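KLLA0B12012p (Kluyveromyces lactis, PDB 6Y3P) carries a C-terminal ATP-grasp domain of the tubulin-tyrosine ligase family, probably binds ATP, and is a partner of the mRNA decapping enzyme Dcp2. Local coordinates at residues P7-E18 / L24-V37. Residues are numbered along the deposited sequence; the frame is centred on the assembly and turned at random.
Sequences PAQIVLTIPETE and LNRSFRKHLPNVPV. With SO4 (sulfate ion), chain B.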
ATOM      1  N   PRO A   7       2.112 -23.091 -28.037  1.00 72.65           N
ATOM      2  CA  PRO A   7       2.885 -23.163 -26.786  1.00 71.72           C
ATOM      3  C   PRO A   7       2.439 -22.166 -25.722  1.00 74.01           C
ATOM      4  O   PRO A   7       2.342 -22.505 -24.539  1.00 74.14           O
ATOM      5  CB  PRO A   7       4.319 -22.861 -27.238  1.00 73.41           C
ATOM      6  CG  PRO A   7       4.162 -21.999 -28.465  1.00 78.05           C
ATOM      7  CD  PRO A   7       2.831 -22.350 -29.097  1.00 74.48           C
ATOM      8  N   ALA A   8       2.176 -20.934 -26.165  1.00 67.78           N
ATOM      9  CA  ALA A   8       1.849 -19.771 -25.366  1.00 64.62           C
ATOM     10  C   ALA A   8       0.390 -19.327 -25.529  1.00 68.30           C
ATOM     11  O   ALA A   8      -0.206 -19.504 -26.599  1.00 69.82           O
ATOM     12  CB  ALA A   8       2.786 -18.650 -25.747  1.00 64.25           C
ATOM     13  N   GLN A   9      -0.166 -18.737 -24.451  1.00 62.18           N
ATOM     14  CA  GLN A   9      -1.545 -18.264 -24.344  1.00 61.00           C
ATOM     15  C   GLN A   9      -1.653 -17.164 -23.262  1.00 61.42           C
ATOM     16  O   GLN A   9      -0.987 -17.263 -22.238  1.00 59.26           O
ATOM     17  CB  GLN A   9      -2.417 -19.474 -23.990  1.00 62.76           C
ATOM     18  CG  GLN A   9      -3.903 -19.232 -23.918  1.00 75.96           C
ATOM     19  CD  GLN A   9      -4.601 -20.553 -23.772  1.00 90.40           C
ATOM     20  OE1 GLN A   9      -4.292 -21.363 -22.879  1.00 79.17           O
ATOM     21  NE2 GLN A   9      -5.540 -20.807 -24.674  1.00 85.72           N
ATOM     22  N   ILE A  10      -2.469 -16.111 -23.515  1.00 57.13           N
ATOM     23  CA  ILE A  10      -2.746 -14.992 -22.603  1.00 55.05           C
ATOM     24  C   ILE A  10      -4.264 -14.915 -22.432  1.00 59.30           C
ATOM     25  O   ILE A  10      -4.967 -14.791 -23.424  1.00 59.69           O
ATOM     26  CB  ILE A  10      -2.123 -13.627 -23.065  1.00 57.40           C
ATOM     27  CG1 ILE A  10      -0.598 -13.591 -22.843  1.00 56.20           C
ATOM     28  CG2 ILE A  10      -2.771 -12.422 -22.333  1.00 58.38           C
ATOM     29  CD1 ILE A  10       0.167 -12.570 -23.731  1.00 58.23           C
ATOM     30  N   VAL A  11      -4.756 -14.963 -21.175  1.00 54.77           N
ATOM     31  CA  VAL A  11      -6.182 -14.912 -20.815  1.00 54.41           C
ATOM     32  C   VAL A  11      -6.462 -13.609 -20.041  1.00 59.93           C
ATOM     33  O   VAL A  11      -5.891 -13.389 -18.975  1.00 58.54           O
ATOM     34  CB  VAL A  11      -6.644 -16.171 -20.010  1.00 56.87           C
ATOM     35  CG1 VAL A  11      -8.133 -16.118 -19.701  1.00 56.67           C
ATOM     36  CG2 VAL A  11      -6.291 -17.473 -20.724  1.00 56.84           C
ATOM     37  N   LEU A  12      -7.332 -12.755 -20.580  1.00 58.50           N
ATOM     38  CA  LEU A  12      -7.709 -11.466 -19.986  1.00 58.34           C
ATOM     39  C   LEU A  12      -9.200 -11.500 -19.673  1.00 61.17           C
ATOM     40  O   LEU A  12     -10.005 -11.221 -20.551  1.00 61.59           O
ATOM     41  CB  LEU A  12      -7.361 -10.330 -20.970  1.00 58.84           C
ATOM     42  CG  LEU A  12      -7.460  -8.864 -20.495  1.00 62.62           C
ATOM     43  CD1 LEU A  12      -6.619  -8.608 -19.232  1.00 60.37           C
ATOM     44  CD2 LEU A  12      -7.018  -7.916 -21.614  1.00 64.00           C
ATOM     45  N   THR A  13      -9.555 -11.893 -18.438  1.00 58.34           N
ATOM     46  CA  THR A  13     -10.943 -12.069 -17.958  1.00 60.06           C
ATOM     47  C   THR A  13     -11.547 -10.804 -17.332  1.00 68.52           C
ATOM     48  O   THR A  13     -12.690 -10.817 -16.862  1.00 71.03           O
ATOM     49  CB  THR A  13     -11.049 -13.272 -17.006  1.00 58.69           C
ATOM     50  OG1 THR A  13     -10.229 -13.044 -15.859  1.00 54.57           O
ATOM     51  CG2 THR A  13     -10.681 -14.580 -17.685  1.00 59.28           C
ATOM     52  N   ILE A  14     -10.791  -9.716 -17.345  1.00 64.78           N
ATOM     53  CA  ILE A  14     -11.231  -8.446 -16.821  1.00 64.41           C
ATOM     54  C   ILE A  14     -12.313  -7.845 -17.715  1.00 69.76           C
ATOM     55  O   ILE A  14     -12.179  -7.877 -18.945  1.00 69.55           O
ATOM     56  CB  ILE A  14     -10.002  -7.541 -16.572  1.00 66.72           C
ATOM     57  CG1 ILE A  14      -9.667  -7.576 -15.087  1.00 67.08           C
ATOM     58  CG2 ILE A  14     -10.151  -6.100 -17.092  1.00 67.27           C
ATOM     59  CD1 ILE A  14      -8.277  -7.570 -14.799  1.00 80.36           C
ATOM     60  N   PRO A  15     -13.423  -7.351 -17.109  1.00 66.78           N
ATOM     61  CA  PRO A  15     -14.477  -6.720 -17.912  1.00 67.23           C
ATOM     62  C   PRO A  15     -13.917  -5.602 -18.778  1.00 71.08           C
ATOM     63  O   PRO A  15     -13.076  -4.814 -18.327  1.00 69.73           O
ATOM     64  CB  PRO A  15     -15.438  -6.176 -16.852  1.00 68.75           C
ATOM     65  CG  PRO A  15     -15.211  -7.050 -15.668  1.00 72.33           C
ATOM     66  CD  PRO A  15     -13.744  -7.280 -15.669  1.00 67.23           C
ATOM     67  N   GLU A  16     -14.354  -5.577 -20.039  1.00 69.32           N
ATOM     68  CA  GLU A  16     -13.991  -4.603 -21.071  1.00 69.36           C
ATOM     69  C   GLU A  16     -14.353  -3.172 -20.658  1.00 72.10           C
ATOM     70  O   GLU A  16     -13.857  -2.222 -21.260  1.00 71.29           O
ATOM     71  CB  GLU A  16     -14.635  -4.993 -22.411  1.00 72.49           C
ATOM     72  CG  GLU A  16     -14.159  -6.342 -22.925  1.00 87.21           C
ATOM     73  CD  GLU A  16     -14.765  -6.810 -24.235  1.00116.38           C
ATOM     74  OE1 GLU A  16     -14.490  -6.176 -25.281  1.00118.56           O
ATOM     75  OE2 GLU A  16     -15.473  -7.842 -24.222  1.00106.44           O
ATOM     76  N   THR A  17     -15.173  -3.026 -19.595  1.00 68.31           N
ATOM     77  CA  THR A  17     -15.545  -1.739 -19.021  1.00 68.45           C
ATOM     78  C   THR A  17     -14.456  -1.200 -18.106  1.00 72.09           C
ATOM     79  O   THR A  17     -14.458   0.003 -17.830  1.00 72.33           O
ATOM     80  CB  THR A  17     -16.884  -1.796 -18.275  1.00 78.75           C
ATOM     81  OG1 THR A  17     -17.003  -3.012 -17.535  1.00 80.38           O
ATOM     82  CG2 THR A  17     -18.067  -1.593 -19.196  1.00 79.63           C
ATOM     83  N   GLU A  18     -13.548  -2.077 -17.604  1.00 67.06           N
ATOM     84  CA  GLU A  18     -12.462  -1.661 -16.708  1.00 65.38           C
ATOM     85  C   GLU A  18     -11.413  -0.789 -17.397  1.00 68.36           C
ATOM     86  O   GLU A  18     -11.013  -1.045 -18.543  1.00 69.02           O
ATOM     87  CB  GLU A  18     -11.809  -2.852 -15.988  1.00 66.07           C
ATOM     88  CG  GLU A  18     -12.431  -3.171 -14.636  1.00 74.73           C
ATOM     89  CD  GLU A  18     -11.890  -4.402 -13.922  1.00 97.34           C
ATOM     90  OE1 GLU A  18     -10.649  -4.598 -13.887  1.00 68.04           O
ATOM     91  OE2 GLU A  18     -12.717  -5.144 -13.344  1.00 94.55           O
ATOM     92  N   LEU A  24      -3.841  -2.850 -21.224  1.00 59.19           N
ATOM     93  CA  LEU A  24      -3.334  -4.221 -21.182  1.00 59.23           C
ATOM     94  C   LEU A  24      -3.306  -4.890 -22.560  1.00 64.79           C
ATOM     95  O   LEU A  24      -2.323  -5.560 -22.879  1.00 65.19           O
ATOM     96  CB  LEU A  24      -4.107  -5.086 -20.176  1.00 59.00           C
ATOM     97  CG  LEU A  24      -3.681  -4.990 -18.733  1.00 61.24           C
ATOM     98  CD1 LEU A  24      -4.764  -5.505 -17.830  1.00 60.41           C
ATOM     99  CD2 LEU A  24      -2.368  -5.720 -18.503  1.00 62.54           C
ATOM    100  N   ASN A  25      -4.355  -4.665 -23.391  1.00 61.59           N
ATOM    101  CA  ASN A  25      -4.432  -5.186 -24.757  1.00 61.84           C
ATOM    102  C   ASN A  25      -3.365  -4.597 -25.665  1.00 64.22           C
ATOM    103  O   ASN A  25      -2.739  -5.349 -26.406  1.00 63.50           O
ATOM    104  CB  ASN A  25      -5.812  -5.000 -25.352  1.00 64.53           C
ATOM    105  CG  ASN A  25      -6.612  -6.274 -25.371  1.00 95.08           C
ATOM    106  OD1 ASN A  25      -6.328  -7.225 -26.115  1.00 95.29           O
ATOM    107  ND2 ASN A  25      -7.630  -6.322 -24.543  1.00 86.69           N
ATOM    108  N   ARG A  26      -3.128  -3.266 -25.587  1.00 61.37           N
ATOM    109  CA  ARG A  26      -2.090  -2.580 -26.382  1.00 61.59           C
ATOM    110  C   ARG A  26      -0.699  -3.119 -26.002  1.00 65.74           C
ATOM    111  O   ARG A  26       0.115  -3.427 -26.876  1.00 66.10           O
ATOM    112  CB  ARG A  26      -2.153  -1.059 -26.187  1.00 57.98           C
ATOM    113  CG  ARG A  26      -3.456  -0.451 -26.722  1.00 61.89           C
ATOM    114  CD  ARG A  26      -3.427   1.075 -26.706  1.00 60.63           C
ATOM    115  NE  ARG A  26      -3.571   1.650 -25.361  1.00 57.91           N
ATOM    116  CZ  ARG A  26      -4.737   1.939 -24.778  1.00 70.60           C
ATOM    117  NH1 ARG A  26      -5.884   1.681 -25.399  1.00 54.04           N
ATOM    118  NH2 ARG A  26      -4.761   2.474 -23.563  1.00 55.63           N
ATOM    119  N   SER A  27      -0.479  -3.295 -24.697  1.00 60.59           N
ATOM    120  CA  SER A  27       0.747  -3.812 -24.129  1.00 59.50           C
ATOM    121  C   SER A  27       0.971  -5.293 -24.506  1.00 64.26           C
ATOM    122  O   SER A  27       2.096  -5.653 -24.852  1.00 63.34           O
ATOM    123  CB  SER A  27       0.734  -3.613 -22.624  1.00 60.98           C
ATOM    124  OG  SER A  27       2.051  -3.781 -22.150  1.00 73.91           O
ATOM    125  N   PHE A  28      -0.090  -6.142 -24.461  1.00 61.48           N
ATOM    126  CA  PHE A  28       0.022  -7.549 -24.870  1.00 62.93           C
ATOM    127  C   PHE A  28       0.332  -7.647 -26.374  1.00 68.95           C
ATOM    128  O   PHE A  28       1.197  -8.434 -26.763  1.00 69.67           O
ATOM    129  CB  PHE A  28      -1.240  -8.381 -24.510  1.00 64.99           C
ATOM    130  CG  PHE A  28      -1.417  -8.685 -23.033  1.00 65.51           C
ATOM    131  CD1 PHE A  28      -0.323  -9.027 -22.235  1.00 67.68           C
ATOM    132  CD2 PHE A  28      -2.680  -8.682 -22.451  1.00 67.31           C
ATOM    133  CE1 PHE A  28      -0.485  -9.305 -20.868  1.00 67.38           C
ATOM    134  CE2 PHE A  28      -2.840  -8.948 -21.081  1.00 69.19           C
ATOM    135  CZ  PHE A  28      -1.741  -9.253 -20.297  1.00 66.26           C
ATOM    136  N   ARG A  29      -0.332  -6.799 -27.195  1.00 65.43           N
ATOM    137  CA  ARG A  29      -0.156  -6.698 -28.649  1.00 66.52           C
ATOM    138  C   ARG A  29       1.285  -6.327 -29.017  1.00 71.56           C
ATOM    139  O   ARG A  29       1.899  -6.978 -29.874  1.00 73.19           O
ATOM    140  CB  ARG A  29      -1.109  -5.622 -29.226  1.00 66.26           C
ATOM    141  CG  ARG A  29      -2.191  -6.143 -30.175  1.00 82.99           C
ATOM    142  CD  ARG A  29      -1.726  -6.301 -31.624  1.00 99.78           C
ATOM    143  NE  ARG A  29      -1.645  -5.025 -32.345  1.00112.10           N
ATOM    144  CZ  ARG A  29      -1.388  -4.905 -33.648  1.00126.84           C
ATOM    145  NH1 ARG A  29      -1.195  -5.986 -34.396  1.00109.65           N
ATOM    146  NH2 ARG A  29      -1.328  -3.706 -34.210  1.00117.51           N
ATOM    147  N   LYS A  30       1.816  -5.279 -28.361  1.00 66.26           N
ATOM    148  CA  LYS A  30       3.136  -4.708 -28.608  1.00 66.31           C
ATOM    149  C   LYS A  30       4.317  -5.591 -28.184  1.00 71.82           C
ATOM    150  O   LYS A  30       5.242  -5.775 -28.980  1.00 72.99           O
ATOM    151  CB  LYS A  30       3.229  -3.328 -27.948  1.00 67.78           C
ATOM    152  CG  LYS A  30       4.396  -2.468 -28.415  1.00 91.67           C
ATOM    153  CD  LYS A  30       4.636  -1.263 -27.503  1.00100.30           C
ATOM    154  CE  LYS A  30       3.834  -0.051 -27.907  1.00117.17           C
ATOM    155  NZ  LYS A  30       4.159   1.127 -27.062  1.00129.35           N
ATOM    156  N   HIS A  31       4.305  -6.117 -26.946  1.00 67.82           N
ATOM    157  CA  HIS A  31       5.445  -6.860 -26.408  1.00 67.70           C
ATOM    158  C   HIS A  31       5.332  -8.377 -26.496  1.00 71.74           C
ATOM    159  O   HIS A  31       6.336  -9.069 -26.294  1.00 70.59           O
ATOM    160  CB  HIS A  31       5.753  -6.419 -24.967  1.00 67.26           C
ATOM    161  CG  HIS A  31       5.920  -4.946 -24.832  1.00 70.14           C
ATOM    162  ND1 HIS A  31       6.928  -4.269 -25.499  1.00 72.44           N
ATOM    163  CD2 HIS A  31       5.195  -4.057 -24.119  1.00 71.16           C
ATOM    164  CE1 HIS A  31       6.778  -2.997 -25.181  1.00 71.05           C
ATOM    165  NE2 HIS A  31       5.750  -2.820 -24.354  1.00 70.82           N
ATOM    166  N   LEU A  32       4.130  -8.900 -26.795  1.00 69.84           N
ATOM    167  CA  LEU A  32       3.924 -10.344 -26.996  1.00 69.94           C
ATOM    168  C   LEU A  32       3.034 -10.530 -28.250  1.00 75.44           C
ATOM    169  O   LEU A  32       1.917 -11.053 -28.149  1.00 75.72           O
ATOM    170  CB  LEU A  32       3.352 -11.025 -25.734  1.00 68.93           C
ATOM    171  CG  LEU A  32       4.349 -11.306 -24.613  1.00 72.78           C
ATOM    172  CD1 LEU A  32       4.113 -10.408 -23.452  1.00 71.94           C
ATOM    173  CD2 LEU A  32       4.206 -12.679 -24.096  1.00 76.85           C
ATOM    174  N   PRO A  33       3.482 -10.060 -29.445  1.00 73.03           N
ATOM    175  CA  PRO A  33       2.623 -10.179 -30.644  1.00 73.48           C
ATOM    176  C   PRO A  33       2.290 -11.608 -31.084  1.00 74.01           C
ATOM    177  O   PRO A  33       1.243 -11.818 -31.696  1.00 73.69           O
ATOM    178  CB  PRO A  33       3.405  -9.413 -31.721  1.00 76.32           C
ATOM    179  CG  PRO A  33       4.826  -9.467 -31.277  1.00 80.60           C
ATOM    180  CD  PRO A  33       4.768  -9.405 -29.778  1.00 74.92           C
ATOM    181  N   ASN A  34       3.163 -12.578 -30.755  1.00 68.99           N
ATOM    182  CA  ASN A  34       3.011 -13.988 -31.133  1.00 69.55           C
ATOM    183  C   ASN A  34       2.155 -14.808 -30.159  1.00 71.50           C
ATOM    184  O   ASN A  34       1.853 -15.974 -30.442  1.00 71.46           O
ATOM    185  CB  ASN A  34       4.377 -14.644 -31.365  1.00 68.91           C
ATOM    186  CG  ASN A  34       5.084 -14.093 -32.577  1.00 86.09           C
ATOM    187  OD1 ASN A  34       4.598 -14.186 -33.706  1.00 83.76           O
ATOM    188  ND2 ASN A  34       6.235 -13.486 -32.368  1.00 76.69           N
ATOM    189  N   VAL A  35       1.731 -14.190 -29.043  1.00 65.71           N
ATOM    190  CA  VAL A  35       0.901 -14.869 -28.051  1.00 64.39           C
ATOM    191  C   VAL A  35      -0.577 -14.439 -28.176  1.00 68.18           C
ATOM    192  O   VAL A  35      -0.878 -13.256 -28.004  1.00 68.80           O
ATOM    193  CB  VAL A  35       1.447 -14.744 -26.617  1.00 66.01           C
ATOM    194  CG1 VAL A  35       0.619 -15.573 -25.654  1.00 65.31           C
ATOM    195  CG2 VAL A  35       2.921 -15.143 -26.552  1.00 65.65           C
ATOM    196  N   PRO A  36      -1.510 -15.374 -28.477  1.00 62.23           N
ATOM    197  CA  PRO A  36      -2.926 -14.967 -28.612  1.00 61.41           C
ATOM    198  C   PRO A  36      -3.607 -14.557 -27.296  1.00 62.63           C
ATOM    199  O   PRO A  36      -3.348 -15.150 -26.257  1.00 60.33           O
ATOM    200  CB  PRO A  36      -3.586 -16.184 -29.267  1.00 63.93           C
ATOM    201  CG  PRO A  36      -2.725 -17.341 -28.863  1.00 68.09           C
ATOM    202  CD  PRO A  36      -1.323 -16.818 -28.737  1.00 63.25           C
ATOM    203  N   VAL A  37      -4.449 -13.515 -27.343  1.00 60.24           N
ATOM    204  CA  VAL A  37      -5.213 -13.020 -26.184  1.00 58.60           C
ATOM    205  C   VAL A  37      -6.645 -13.607 -26.214  1.00 65.18           C
ATOM    206  O   VAL A  37      -7.341 -13.519 -27.229  1.00 66.70           O
ATOM    207  CB  VAL A  37      -5.198 -11.475 -26.070  1.00 59.72           C
ATOM    208  CG1 VAL A  37      -6.017 -10.991 -24.876  1.00 58.49           C
ATOM    209  CG2 VAL A  37      -3.773 -10.948 -25.982  1.00 58.37           C
TER
HETATM  210  S   SO4 B 801      -8.479   3.041 -23.478  1.00 90.13           S
HETATM  211  O1  SO4 B 801      -7.743   3.101 -22.207  1.00 90.98           O
HETATM  212  O2  SO4 B 801      -7.673   3.636 -24.540  1.00 91.02           O
HETATM  213  O3  SO4 B 801      -9.740   3.766 -23.365  1.00 89.53           O
HETATM  214  O4  SO4 B 801      -8.782   1.663 -23.830  1.00 91.92           O
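Ile10 meets the Phe28 ring face-on: its CG2 lies 3.7 Å from the centroid of the Phe28 ring and only 12° off the ring normal, which defines a CH-pi contact. The isoleucine's torsion (chi1 -74°) sets CG2 anti to the backbone N, over the ring, and lays the CG1 branch against Val35, where Ile10 CD1 comes within 3.6 Å of Val35 CG1. Ile10 buries 142 Å² here, the most of any residue in the contact, and Phe28, Leu32 and Val35 are buried with it. Leu12 continues the apolar seam at the ring's edge, its CD1 3.9 Å from Leu24 CD1. With an alanine at Phe28, Ile10 CG2 would probably lose the ring face it rests on and a gap would open. Across the segments one backbone hydrogen bond forms, Ile10 N to Pro36 O at 3.0 Å and 151°, beside the parallel bridge of Ile10 with Val37 in the beta-alpha-beta unit 8-12, 21-31, 37-38. The solvent side is looser: exposed Pro36 buries just 40 Å². Arg26 does not touch 7-18; it salt-bridges Asp364 of helix 357-375. The chemistry thus implies a helix held on its strand by apolar contact, with Arg26, Arg29 and Lys30 away from that interface.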